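Local coordinates for IMC sub-compartment protein ISP1 (Toxoplasma gondii, PDB 4CHM), which adopts a pleckstrin homology fold and belongs to the inner membrane complex sub-compartment proteins critical for parasite replication, at residues V8-R19 against K110-L118; A22-L30 against I102-D111. All coordinates share one frame; numbering follows the deposited sequence.

Contact 1 of 2, residues V8-R19 against K110-L118; sequences VTAADIEDLHRR and KDKTCFVDL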
loop_
_atom_site.group_PDB
_atom_site.type_symbol
_atom_site.label_atom_id
_atom_site.label_comp_id
_atom_site.label_asym_id
_atom_site.label_seq_id
_atom_site.Cartn_x
_atom_site.Cartn_y
_atom_site.Cartn_z
ATOM N N VAL A 8 -12.527 8.647 6.717
ATOM C CA VAL A 8 -11.304 9.421 6.578
ATOM C C VAL A 8 -11.521 10.831 5.968
ATOM O O VAL A 8 -12.284 11.011 5.026
ATOM C CB VAL A 8 -10.216 8.630 5.830
ATOM C CG1 VAL A 8 -9.878 7.364 6.606
ATOM C CG2 VAL A 8 -10.688 8.278 4.431
ATOM N N THR A 9 -10.813 11.810 6.509
ATOM C CA THR A 9 -10.914 13.188 6.043
ATOM C C THR A 9 -9.684 13.565 5.214
ATOM O O THR A 9 -8.702 12.792 5.123
ATOM C CB THR A 9 -10.936 14.127 7.236
ATOM O OG1 THR A 9 -9.763 13.899 7.993
ATOM C CG2 THR A 9 -12.152 13.833 8.137
ATOM N N ALA A 10 -9.697 14.788 4.685
ATOM C CA ALA A 10 -8.550 15.293 3.923
ATOM C C ALA A 10 -7.300 15.410 4.819
ATOM O O ALA A 10 -6.177 15.092 4.405
ATOM C CB ALA A 10 -8.893 16.632 3.267
ATOM N N ALA A 11 -7.517 15.798 6.060
ATOM C CA ALA A 11 -6.458 15.877 7.051
ATOM C C ALA A 11 -5.800 14.506 7.311
ATOM O O ALA A 11 -4.561 14.410 7.481
ATOM C CB ALA A 11 -7.028 16.420 8.342
ATOM N N ASP A 12 -6.639 13.483 7.470
ATOM C CA ASP A 12 -6.163 12.085 7.587
ATOM C C ASP A 12 -5.259 11.746 6.430
ATOM O O ASP A 12 -4.173 11.210 6.619
ATOM C CB ASP A 12 -7.349 11.114 7.557
ATOM C CG ASP A 12 -8.173 11.175 8.809
ATOM O OD1 ASP A 12 -7.635 11.617 9.832
ATOM O OD2 ASP A 12 -9.358 10.796 8.761
ATOM N N ILE A 13 -5.749 11.994 5.224
ATOM C CA ILE A 13 -5.001 11.672 4.005
ATOM C C ILE A 13 -3.702 12.492 3.902
ATOM O O ILE A 13 -2.650 11.981 3.507
ATOM C CB ILE A 13 -5.863 11.873 2.749
ATOM C CG1 ILE A 13 -6.985 10.834 2.714
ATOM C CG2 ILE A 13 -5.010 11.807 1.474
ATOM C CD1 ILE A 13 -8.147 11.221 1.804
ATOM N N GLU A 14 -3.757 13.741 4.329
ATOM C CA GLU A 14 -2.567 14.549 4.274
ATOM C C GLU A 14 -1.538 14.099 5.310
ATOM O O GLU A 14 -0.336 14.225 5.093
ATOM C CB GLU A 14 -2.881 16.024 4.440
ATOM C CG GLU A 14 -1.634 16.867 4.642
ATOM C CD GLU A 14 -0.683 16.853 3.441
ATOM O OE1 GLU A 14 -1.121 16.552 2.302
ATOM O OE2 GLU A 14 0.504 17.193 3.630
ATOM N N ASP A 15 -2.014 13.601 6.434
ATOM C CA ASP A 15 -1.134 13.084 7.442
ATOM C C ASP A 15 -0.398 11.837 6.940
ATOM O O ASP A 15 0.814 11.705 7.126
ATOM C CB ASP A 15 -1.904 12.796 8.738
ATOM C CG ASP A 15 -0.988 12.316 9.867
ATOM O OD1 ASP A 15 -0.357 13.156 10.527
ATOM O OD2 ASP A 15 -0.842 11.096 10.038
ATOM N N LEU A 16 -1.121 10.929 6.288
ATOM C CA LEU A 16 -0.483 9.797 5.669
ATOM C C LEU A 16 0.524 10.278 4.600
ATOM O O LEU A 16 1.618 9.735 4.471
ATOM C CB LEU A 16 -1.518 8.871 5.046
ATOM C CG LEU A 16 -0.888 7.646 4.391
ATOM C CD1 LEU A 16 -0.088 6.887 5.446
ATOM C CD2 LEU A 16 -1.955 6.768 3.789
ATOM N N HIS A 17 0.158 11.325 3.868
ATOM C CA HIS A 17 1.043 11.884 2.819
ATOM C C HIS A 17 2.363 12.328 3.414
ATOM O O HIS A 17 3.447 11.953 2.935
ATOM C CB HIS A 17 0.346 13.054 2.149
ATOM C CG HIS A 17 0.998 13.521 0.886
ATOM N ND1 HIS A 17 0.958 14.802 0.498
ATOM C CD2 HIS A 17 1.638 12.823 -0.135
ATOM C CE1 HIS A 17 1.563 14.927 -0.697
ATOM N NE2 HIS A 17 1.971 13.721 -1.085
ATOM N N ARG A 18 2.287 13.060 4.521
ATOM C CA ARG A 18 3.485 13.492 5.210
ATOM C C ARG A 18 4.346 12.296 5.654
ATOM O O ARG A 18 5.556 12.302 5.463
ATOM C CB ARG A 18 3.142 14.369 6.404
ATOM C CG ARG A 18 4.384 14.886 7.127
ATOM C CD ARG A 18 4.063 15.435 8.508
ATOM N NE ARG A 18 4.310 14.435 9.547
ATOM C CZ ARG A 18 3.356 13.767 10.181
ATOM N NH1 ARG A 18 2.084 14.010 9.895
ATOM N NH2 ARG A 18 3.672 12.869 11.110
ATOM N N ARG A 19 3.732 11.273 6.203
ATOM C CA ARG A 19 4.492 10.125 6.642
ATOM C C ARG A 19 5.109 9.334 5.479
ATOM O O ARG A 19 6.211 8.889 5.571
ATOM C CB ARG A 19 3.688 9.248 7.562
ATOM C CG ARG A 19 3.426 9.854 8.919
ATOM C CD ARG A 19 2.588 8.938 9.755
ATOM N NE ARG A 19 1.204 9.045 9.424
ATOM C CZ ARG A 19 0.406 8.044 9.122
ATOM N NH1 ARG A 19 0.858 6.837 9.118
ATOM N NH2 ARG A 19 -0.848 8.275 8.841
ATOM N N LYS A 110 -7.212 2.371 9.205
ATOM C CA LYS A 110 -7.284 3.782 8.843
ATOM C C LYS A 110 -6.198 4.179 7.871
ATOM O O LYS A 110 -6.461 4.862 6.895
ATOM C CB LYS A 110 -7.232 4.678 10.072
ATOM C CG LYS A 110 -7.266 6.164 9.750
ATOM C CD LYS A 110 -7.062 7.015 11.020
ATOM C CE LYS A 110 -7.047 8.498 10.697
ATOM N NZ LYS A 110 -7.654 9.313 11.786
ATOM N N ASP A 111 -4.983 3.753 8.147
ATOM C CA ASP A 111 -3.892 3.942 7.228
ATOM C C ASP A 111 -4.143 3.198 5.922
ATOM O O ASP A 111 -3.937 3.730 4.881
ATOM C CB ASP A 111 -2.576 3.516 7.859
ATOM C CG ASP A 111 -1.838 4.672 8.499
ATOM O OD1 ASP A 111 -2.320 5.785 8.454
ATOM O OD2 ASP A 111 -0.764 4.473 9.018
ATOM N N LYS A 112 -4.653 1.988 6.007
ATOM C CA LYS A 112 -4.909 1.204 4.829
ATOM C C LYS A 112 -5.894 2.003 3.966
ATOM O O LYS A 112 -5.675 2.179 2.805
ATOM C CB LYS A 112 -5.532 -0.133 5.242
ATOM C CG LYS A 112 -5.844 -1.136 4.144
ATOM C CD LYS A 112 -6.988 -0.686 3.260
ATOM C CE LYS A 112 -8.039 -1.751 3.066
ATOM N NZ LYS A 112 -8.978 -1.923 4.183
ATOM N N THR A 113 -6.940 2.527 4.589
ATOM C CA THR A 113 -7.957 3.266 3.876
ATOM C C THR A 113 -7.441 4.555 3.273
ATOM O O THR A 113 -7.673 4.811 2.119
ATOM C CB THR A 113 -9.179 3.578 4.752
ATOM O OG1 THR A 113 -9.717 2.383 5.275
ATOM C CG2 THR A 113 -10.213 4.250 3.951
ATOM N N CYS A 114 -6.688 5.320 4.048
ATOM C CA CYS A 114 -6.062 6.566 3.543
ATOM C C CYS A 114 -5.134 6.349 2.394
ATOM O O CYS A 114 -5.030 7.204 1.533
ATOM C CB CYS A 114 -5.288 7.302 4.644
ATOM S SG CYS A 114 -6.346 8.091 5.842
ATOM N N PHE A 115 -4.351 5.270 2.452
ATOM C CA PHE A 115 -3.414 4.983 1.387
ATOM C C PHE A 115 -4.101 4.856 0.056
ATOM O O PHE A 115 -3.559 5.300 -0.983
ATOM C CB PHE A 115 -2.636 3.696 1.649
ATOM C CG PHE A 115 -1.529 3.452 0.643
ATOM C CD1 PHE A 115 -0.396 4.274 0.624
ATOM C CD2 PHE A 115 -1.574 2.383 -0.210
ATOM C CE1 PHE A 115 0.669 4.023 -0.248
ATOM C CE2 PHE A 115 -0.548 2.161 -1.149
ATOM C CZ PHE A 115 0.578 2.977 -1.151
ATOM N N VAL A 116 -5.217 4.134 0.040
ATOM C CA VAL A 116 -5.960 3.920 -1.219
ATOM C C VAL A 116 -6.390 5.257 -1.832
ATOM O O VAL A 116 -6.137 5.510 -3.006
ATOM C CB VAL A 116 -7.166 2.946 -1.036
ATOM C CG1 VAL A 116 -8.057 2.932 -2.268
ATOM C CG2 VAL A 116 -6.648 1.525 -0.766
ATOM N N ASP A 117 -6.943 6.139 -1.023
ATOM C CA ASP A 117 -7.307 7.479 -1.462
ATOM C C ASP A 117 -6.135 8.329 -1.901
ATOM O O ASP A 117 -6.191 8.936 -2.926
ATOM C CB ASP A 117 -8.025 8.206 -0.353
ATOM C CG ASP A 117 -9.312 7.558 0.013
ATOM O OD1 ASP A 117 -10.079 7.228 -0.878
ATOM O OD2 ASP A 117 -9.549 7.363 1.181
ATOM N N LEU A 118 -5.062 8.338 -1.138
ATOM C CA LEU A 118 -3.893 9.115 -1.481
ATOM C C LEU A 118 -3.256 8.677 -2.798
ATOM O O LEU A 118 -2.836 9.493 -3.569
ATOM C CB LEU A 118 -2.859 9.040 -0.364
ATOM C CG LEU A 118 -1.554 9.781 -0.605
ATOM C CD1 LEU A 118 -1.780 11.264 -0.751
ATOM C CD2 LEU A 118 -0.515 9.484 0.449
#

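Contact 2 of 2, residues A22-L30 against I102-D111; sequences AGMAVLVLL and IPLRFDGVKD. With SO4 (sulfate ion), chain H.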
loop_
_atom_site.group_PDB
_atom_site.type_symbol
_atom_site.label_atom_id
_atom_site.label_comp_id
_atom_site.label_asym_id
_atom_site.label_seq_id
_atom_site.Cartn_x
_atom_site.Cartn_y
_atom_site.Cartn_z
ATOM N N ALA A 22 8.212 11.063 4.414
ATOM C CA ALA A 22 9.275 10.922 5.399
ATOM C C ALA A 22 9.715 9.441 5.480
ATOM O O ALA A 22 10.741 9.103 6.098
ATOM C CB ALA A 22 8.779 11.410 6.763
ATOM N N GLY A 23 8.958 8.572 4.812
ATOM C CA GLY A 23 9.179 7.137 4.927
ATOM C C GLY A 23 8.394 6.577 6.091
ATOM O O GLY A 23 8.285 7.226 7.112
ATOM N N MET A 24 7.775 5.413 5.910
ATOM C CA MET A 24 6.951 4.843 6.969
ATOM C C MET A 24 7.068 3.312 7.046
ATOM O O MET A 24 7.278 2.633 6.029
ATOM C CB MET A 24 5.486 5.234 6.771
ATOM C CG MET A 24 4.876 4.610 5.501
ATOM S SD MET A 24 3.214 5.249 5.157
ATOM C CE MET A 24 2.320 4.512 6.529
ATOM N N ALA A 25 6.870 2.773 8.214
ATOM C CA ALA A 25 6.956 1.356 8.432
ATOM C C ALA A 25 5.741 0.564 7.914
ATOM O O ALA A 25 4.595 0.873 8.202
ATOM C CB ALA A 25 7.178 1.085 9.902
ATOM N N VAL A 26 6.040 -0.472 7.156
ATOM C CA VAL A 26 5.057 -1.424 6.708
ATOM C C VAL A 26 5.641 -2.803 6.614
ATOM O O VAL A 26 6.793 -2.963 6.669
ATOM C CB VAL A 26 4.471 -1.106 5.316
ATOM C CG1 VAL A 26 3.698 0.159 5.267
ATOM C CG2 VAL A 26 5.481 -1.218 4.226
ATOM N N LEU A 27 4.785 -3.779 6.426
ATOM C CA LEU A 27 5.185 -5.113 6.056
ATOM C C LEU A 27 4.824 -5.448 4.643
ATOM O O LEU A 27 3.819 -5.039 4.138
ATOM C CB LEU A 27 4.565 -6.155 6.952
ATOM C CG LEU A 27 4.669 -6.027 8.439
ATOM C CD1 LEU A 27 4.031 -7.232 9.081
ATOM C CD2 LEU A 27 6.090 -5.889 8.859
ATOM N N VAL A 28 5.676 -6.214 4.016
ATOM C CA VAL A 28 5.326 -6.872 2.816
ATOM C C VAL A 28 5.014 -8.327 3.124
ATOM O O VAL A 28 5.694 -8.963 3.874
ATOM C CB VAL A 28 6.431 -6.720 1.777
ATOM C CG1 VAL A 28 6.232 -7.634 0.617
ATOM C CG2 VAL A 28 6.565 -5.279 1.347
ATOM N N LEU A 29 3.945 -8.826 2.557
ATOM C CA LEU A 29 3.553 -10.218 2.773
ATOM C C LEU A 29 3.918 -11.114 1.559
ATOM O O LEU A 29 3.431 -10.911 0.427
ATOM C CB LEU A 29 2.063 -10.316 3.145
ATOM C CG LEU A 29 1.557 -9.323 4.226
ATOM C CD1 LEU A 29 0.039 -9.187 4.244
ATOM C CD2 LEU A 29 2.095 -9.648 5.636
ATOM N N LEU A 30 4.877 -12.015 1.768
ATOM C CA LEU A 30 5.430 -12.782 0.664
ATOM C C LEU A 30 4.495 -13.952 0.309
ATOM O O LEU A 30 3.632 -14.360 1.121
ATOM C CB LEU A 30 6.874 -13.260 0.966
ATOM C CG LEU A 30 7.925 -12.144 1.179
ATOM C CD1 LEU A 30 9.303 -12.722 1.469
ATOM C CD2 LEU A 30 8.021 -11.224 -0.023
ATOM N N ILE A 102 2.126 -6.714 -5.167
ATOM C CA ILE A 102 2.880 -6.610 -3.931
ATOM C C ILE A 102 1.959 -6.238 -2.792
ATOM O O ILE A 102 1.488 -5.097 -2.716
ATOM C CB ILE A 102 4.002 -5.570 -4.049
ATOM C CG1 ILE A 102 5.005 -5.982 -5.160
ATOM C CG2 ILE A 102 4.729 -5.433 -2.705
ATOM C CD1 ILE A 102 6.119 -4.959 -5.394
ATOM N N PRO A 103 1.752 -7.167 -1.851
ATOM C CA PRO A 103 0.830 -6.826 -0.757
ATOM C C PRO A 103 1.511 -6.124 0.406
ATOM O O PRO A 103 2.462 -6.647 0.973
ATOM C CB PRO A 103 0.280 -8.202 -0.325
ATOM C CG PRO A 103 0.691 -9.164 -1.449
ATOM C CD PRO A 103 2.004 -8.617 -1.904
ATOM N N LEU A 104 1.006 -4.937 0.750
ATOM C CA LEU A 104 1.561 -4.109 1.828
ATOM C C LEU A 104 0.579 -4.144 2.960
ATOM O O LEU A 104 -0.634 -3.890 2.764
ATOM C CB LEU A 104 1.681 -2.655 1.396
ATOM C CG LEU A 104 2.494 -2.344 0.143
ATOM C CD1 LEU A 104 2.349 -0.884 -0.203
ATOM C CD2 LEU A 104 3.935 -2.706 0.356
ATOM N N ARG A 105 1.061 -4.424 4.153
ATOM C CA ARG A 105 0.168 -4.359 5.337
ATOM C C ARG A 105 0.509 -3.126 6.191
ATOM O O ARG A 105 1.650 -2.965 6.613
ATOM C CB ARG A 105 0.295 -5.620 6.192
ATOM C CG ARG A 105 -0.629 -5.562 7.424
ATOM C CD ARG A 105 -0.444 -6.773 8.302
ATOM N NE ARG A 105 -0.980 -8.005 7.698
ATOM C CZ ARG A 105 -0.739 -9.228 8.193
ATOM N NH1 ARG A 105 0.085 -9.360 9.234
ATOM N NH2 ARG A 105 -1.247 -10.319 7.608
ATOM N N PHE A 106 -0.465 -2.236 6.364
ATOM C CA PHE A 106 -0.277 -1.027 7.140
ATOM C C PHE A 106 -0.555 -1.308 8.609
ATOM O O PHE A 106 -1.009 -2.386 8.951
ATOM C CB PHE A 106 -1.195 0.100 6.603
ATOM C CG PHE A 106 -0.802 0.584 5.242
ATOM C CD1 PHE A 106 -1.198 -0.127 4.103
ATOM C CD2 PHE A 106 0.117 1.637 5.099
ATOM C CE1 PHE A 106 -0.729 0.246 2.848
ATOM C CE2 PHE A 106 0.574 2.009 3.858
ATOM C CZ PHE A 106 0.154 1.315 2.724
ATOM N N ASP A 107 -0.406 -0.288 9.446
ATOM C CA ASP A 107 -0.613 -0.420 10.893
ATOM C C ASP A 107 -2.064 -0.701 11.308
ATOM O O ASP A 107 -2.314 -1.169 12.400
ATOM C CB ASP A 107 -0.111 0.835 11.602
ATOM C CG ASP A 107 1.396 0.945 11.575
ATOM O OD1 ASP A 107 2.039 0.172 10.827
ATOM O OD2 ASP A 107 1.952 1.785 12.310
ATOM N N GLY A 108 -3.019 -0.361 10.466
ATOM C CA GLY A 108 -4.413 -0.652 10.783
ATOM C C GLY A 108 -5.311 -0.145 9.680
ATOM O O GLY A 108 -4.825 0.238 8.596
ATOM N N VAL A 109 -6.620 -0.199 9.917
ATOM C CA VAL A 109 -7.592 -0.005 8.858
ATOM C C VAL A 109 -7.545 1.421 8.329
ATOM O O VAL A 109 -7.742 1.650 7.144
ATOM C CB VAL A 109 -9.029 -0.372 9.346
ATOM C CG1 VAL A 109 -10.040 -0.185 8.227
ATOM C CG2 VAL A 109 -9.046 -1.824 9.817
ATOM N N LYS A 110 -7.212 2.371 9.205
ATOM C CA LYS A 110 -7.284 3.782 8.843
ATOM C C LYS A 110 -6.198 4.179 7.871
ATOM O O LYS A 110 -6.461 4.862 6.895
ATOM C CB LYS A 110 -7.232 4.678 10.072
ATOM C CG LYS A 110 -7.266 6.164 9.750
ATOM C CD LYS A 110 -7.062 7.015 11.020
ATOM C CE LYS A 110 -7.047 8.498 10.697
ATOM N NZ LYS A 110 -7.654 9.313 11.786
ATOM N N ASP A 111 -4.983 3.753 8.147
ATOM C CA ASP A 111 -3.892 3.942 7.228
ATOM C C ASP A 111 -4.143 3.198 5.922
ATOM O O ASP A 111 -3.937 3.730 4.881
ATOM C CB ASP A 111 -2.576 3.516 7.859
ATOM C CG ASP A 111 -1.838 4.672 8.499
ATOM O OD1 ASP A 111 -2.320 5.785 8.454
ATOM O OD2 ASP A 111 -0.764 4.473 9.018
HETATM S S SO4 H . -0.815 -12.484 10.729
HETATM O O1 SO4 H . -1.796 -11.693 11.563
HETATM O O2 SO4 H . -1.382 -12.835 9.357
HETATM O O3 SO4 H . -0.427 -13.742 11.444
HETATM O O4 SO4 H . 0.486 -11.755 10.543
#

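Contact 1 of 2, residues V8-R19 against K110-L118
Arg19 meets Asp111 end-on, the guanidinium and carboxylate planes only 15° apart, in a two-pronged salt bridge. NH1 of Arg19 gives a hydrogen bond to Asp111 OD2 at 2.9 Å, and its NH2 reaches the syn lone pair of Asp111 OD1 at 2.9 Å. A bend at chi3 (-81°) brings the guanidinium round to helix 109-125, while its NE and NH2 also share OD2 of Asp15. Arg18 takes the other oxygen of Asp15, extending the network along helix 10-22.

At the other end Lys110 NZ donates to Asp12 OD1 at 3.0 Å in a second salt bridge, from well above the carboxylate plane. OD2 of the same aspartate accepts from Thr9 N, and Asp12 N returns a bond to Thr9 OG1, a capping box that starts the helix.

Between these polar ends the N-terminal helix packs across the C-terminal helix of the pleckstrin homology fold; the axes of segments 10-19 and 110-118 cross at -87°, 9.0 Å apart at closest approach. Leu16 is a knob among Asp111, Cys114, Phe115 and Leu118; its CD2 is tight against Cys114 CB at 3.5 Å. Cys114 SG sits 3.6 Å from Asp12 CB, and Val8 CG1 also packs on this sulfur. Leu118 CD1 comes obliquely to the His17 ring, whose ND1 bonds to Glu14. The Arg19-Asp111 and Lys110-Asp12 pairs thus join the helices beside an apolar centre; Asp111 and Asp15 probably offset the charge of Arg19, and Asp12 that of Lys110.

Contact 2 of 2, residues A22-L30 against I102-D111
Leu29 lays CD2 over one face of the Arg105 guanidinium, 3.8 Å above the plane, while a sulfate ion takes its edge. Arg105 NH1 donates to O4 of the sulfate at 2.8 Å, nearly straight at 170°, and NH2 of this arginine reaches sulfate O2 at 3.1 Å. An extended start, CG opposite the backbone N (chi1 -180°), followed by a turn at chi3, carries the guanidinium beneath Leu29 CD2. Asp87 pairs with NE, and the carbonyl of Asn83 also accepts from NH2.

The second flat group, the Phe106 ring, receives Met24 CE at its edge, 3.9 Å from CD2 of the ring. Val26 CG1 makes an off-centre CH-pi contact, 4.3 Å from the Phe106 ring centroid.

In the backbone, strands 24-29 and 101-105 run antiparallel. Leu27 and Arg105 form a hydrogen-bonded pair: Arg105 N to Leu27 O is 2.8 Å, and Leu27 N answers to Arg105 O. Leu29 N bonds to Pro103 O at 3.1 Å. Val28 and Leu104 are the non-hydrogen-bonded pair, their methyls meeting on the face covered by Ile51. These are the first and last strands of the pleckstrin homology fold, joined here within its sheet. The chemistry differs by face: Val28 and Leu104 pack as hydrocarbon, whereas Arg105 holds an anion probably drawn from the crystallisation liquor, with Asp87, at NE, likely tempering the charge of Arg105.

Helix 109-125 follows strand 101-105 after a short loop, and helix 10-22 leads into strand 24-29, so contact 1 pairs the two terminal helices and contact 2 the strands next to them. Their centres lie 13 Å apart, yet the packing is continuous. The rings of Phe115 and Phe106 meet with planes at about 40°, and Leu16 CD1 lies 3.6 Å from Met24 CE. That methyl also packs 3.8 Å from Arg19 NH1, which puts the Asp111 salt bridge of contact 1 beside the Phe106 end of contact 2. The sulfate on Arg105 lies on the contact 2 side, and another sulfate is about 6 Å from the side chain of Ile102.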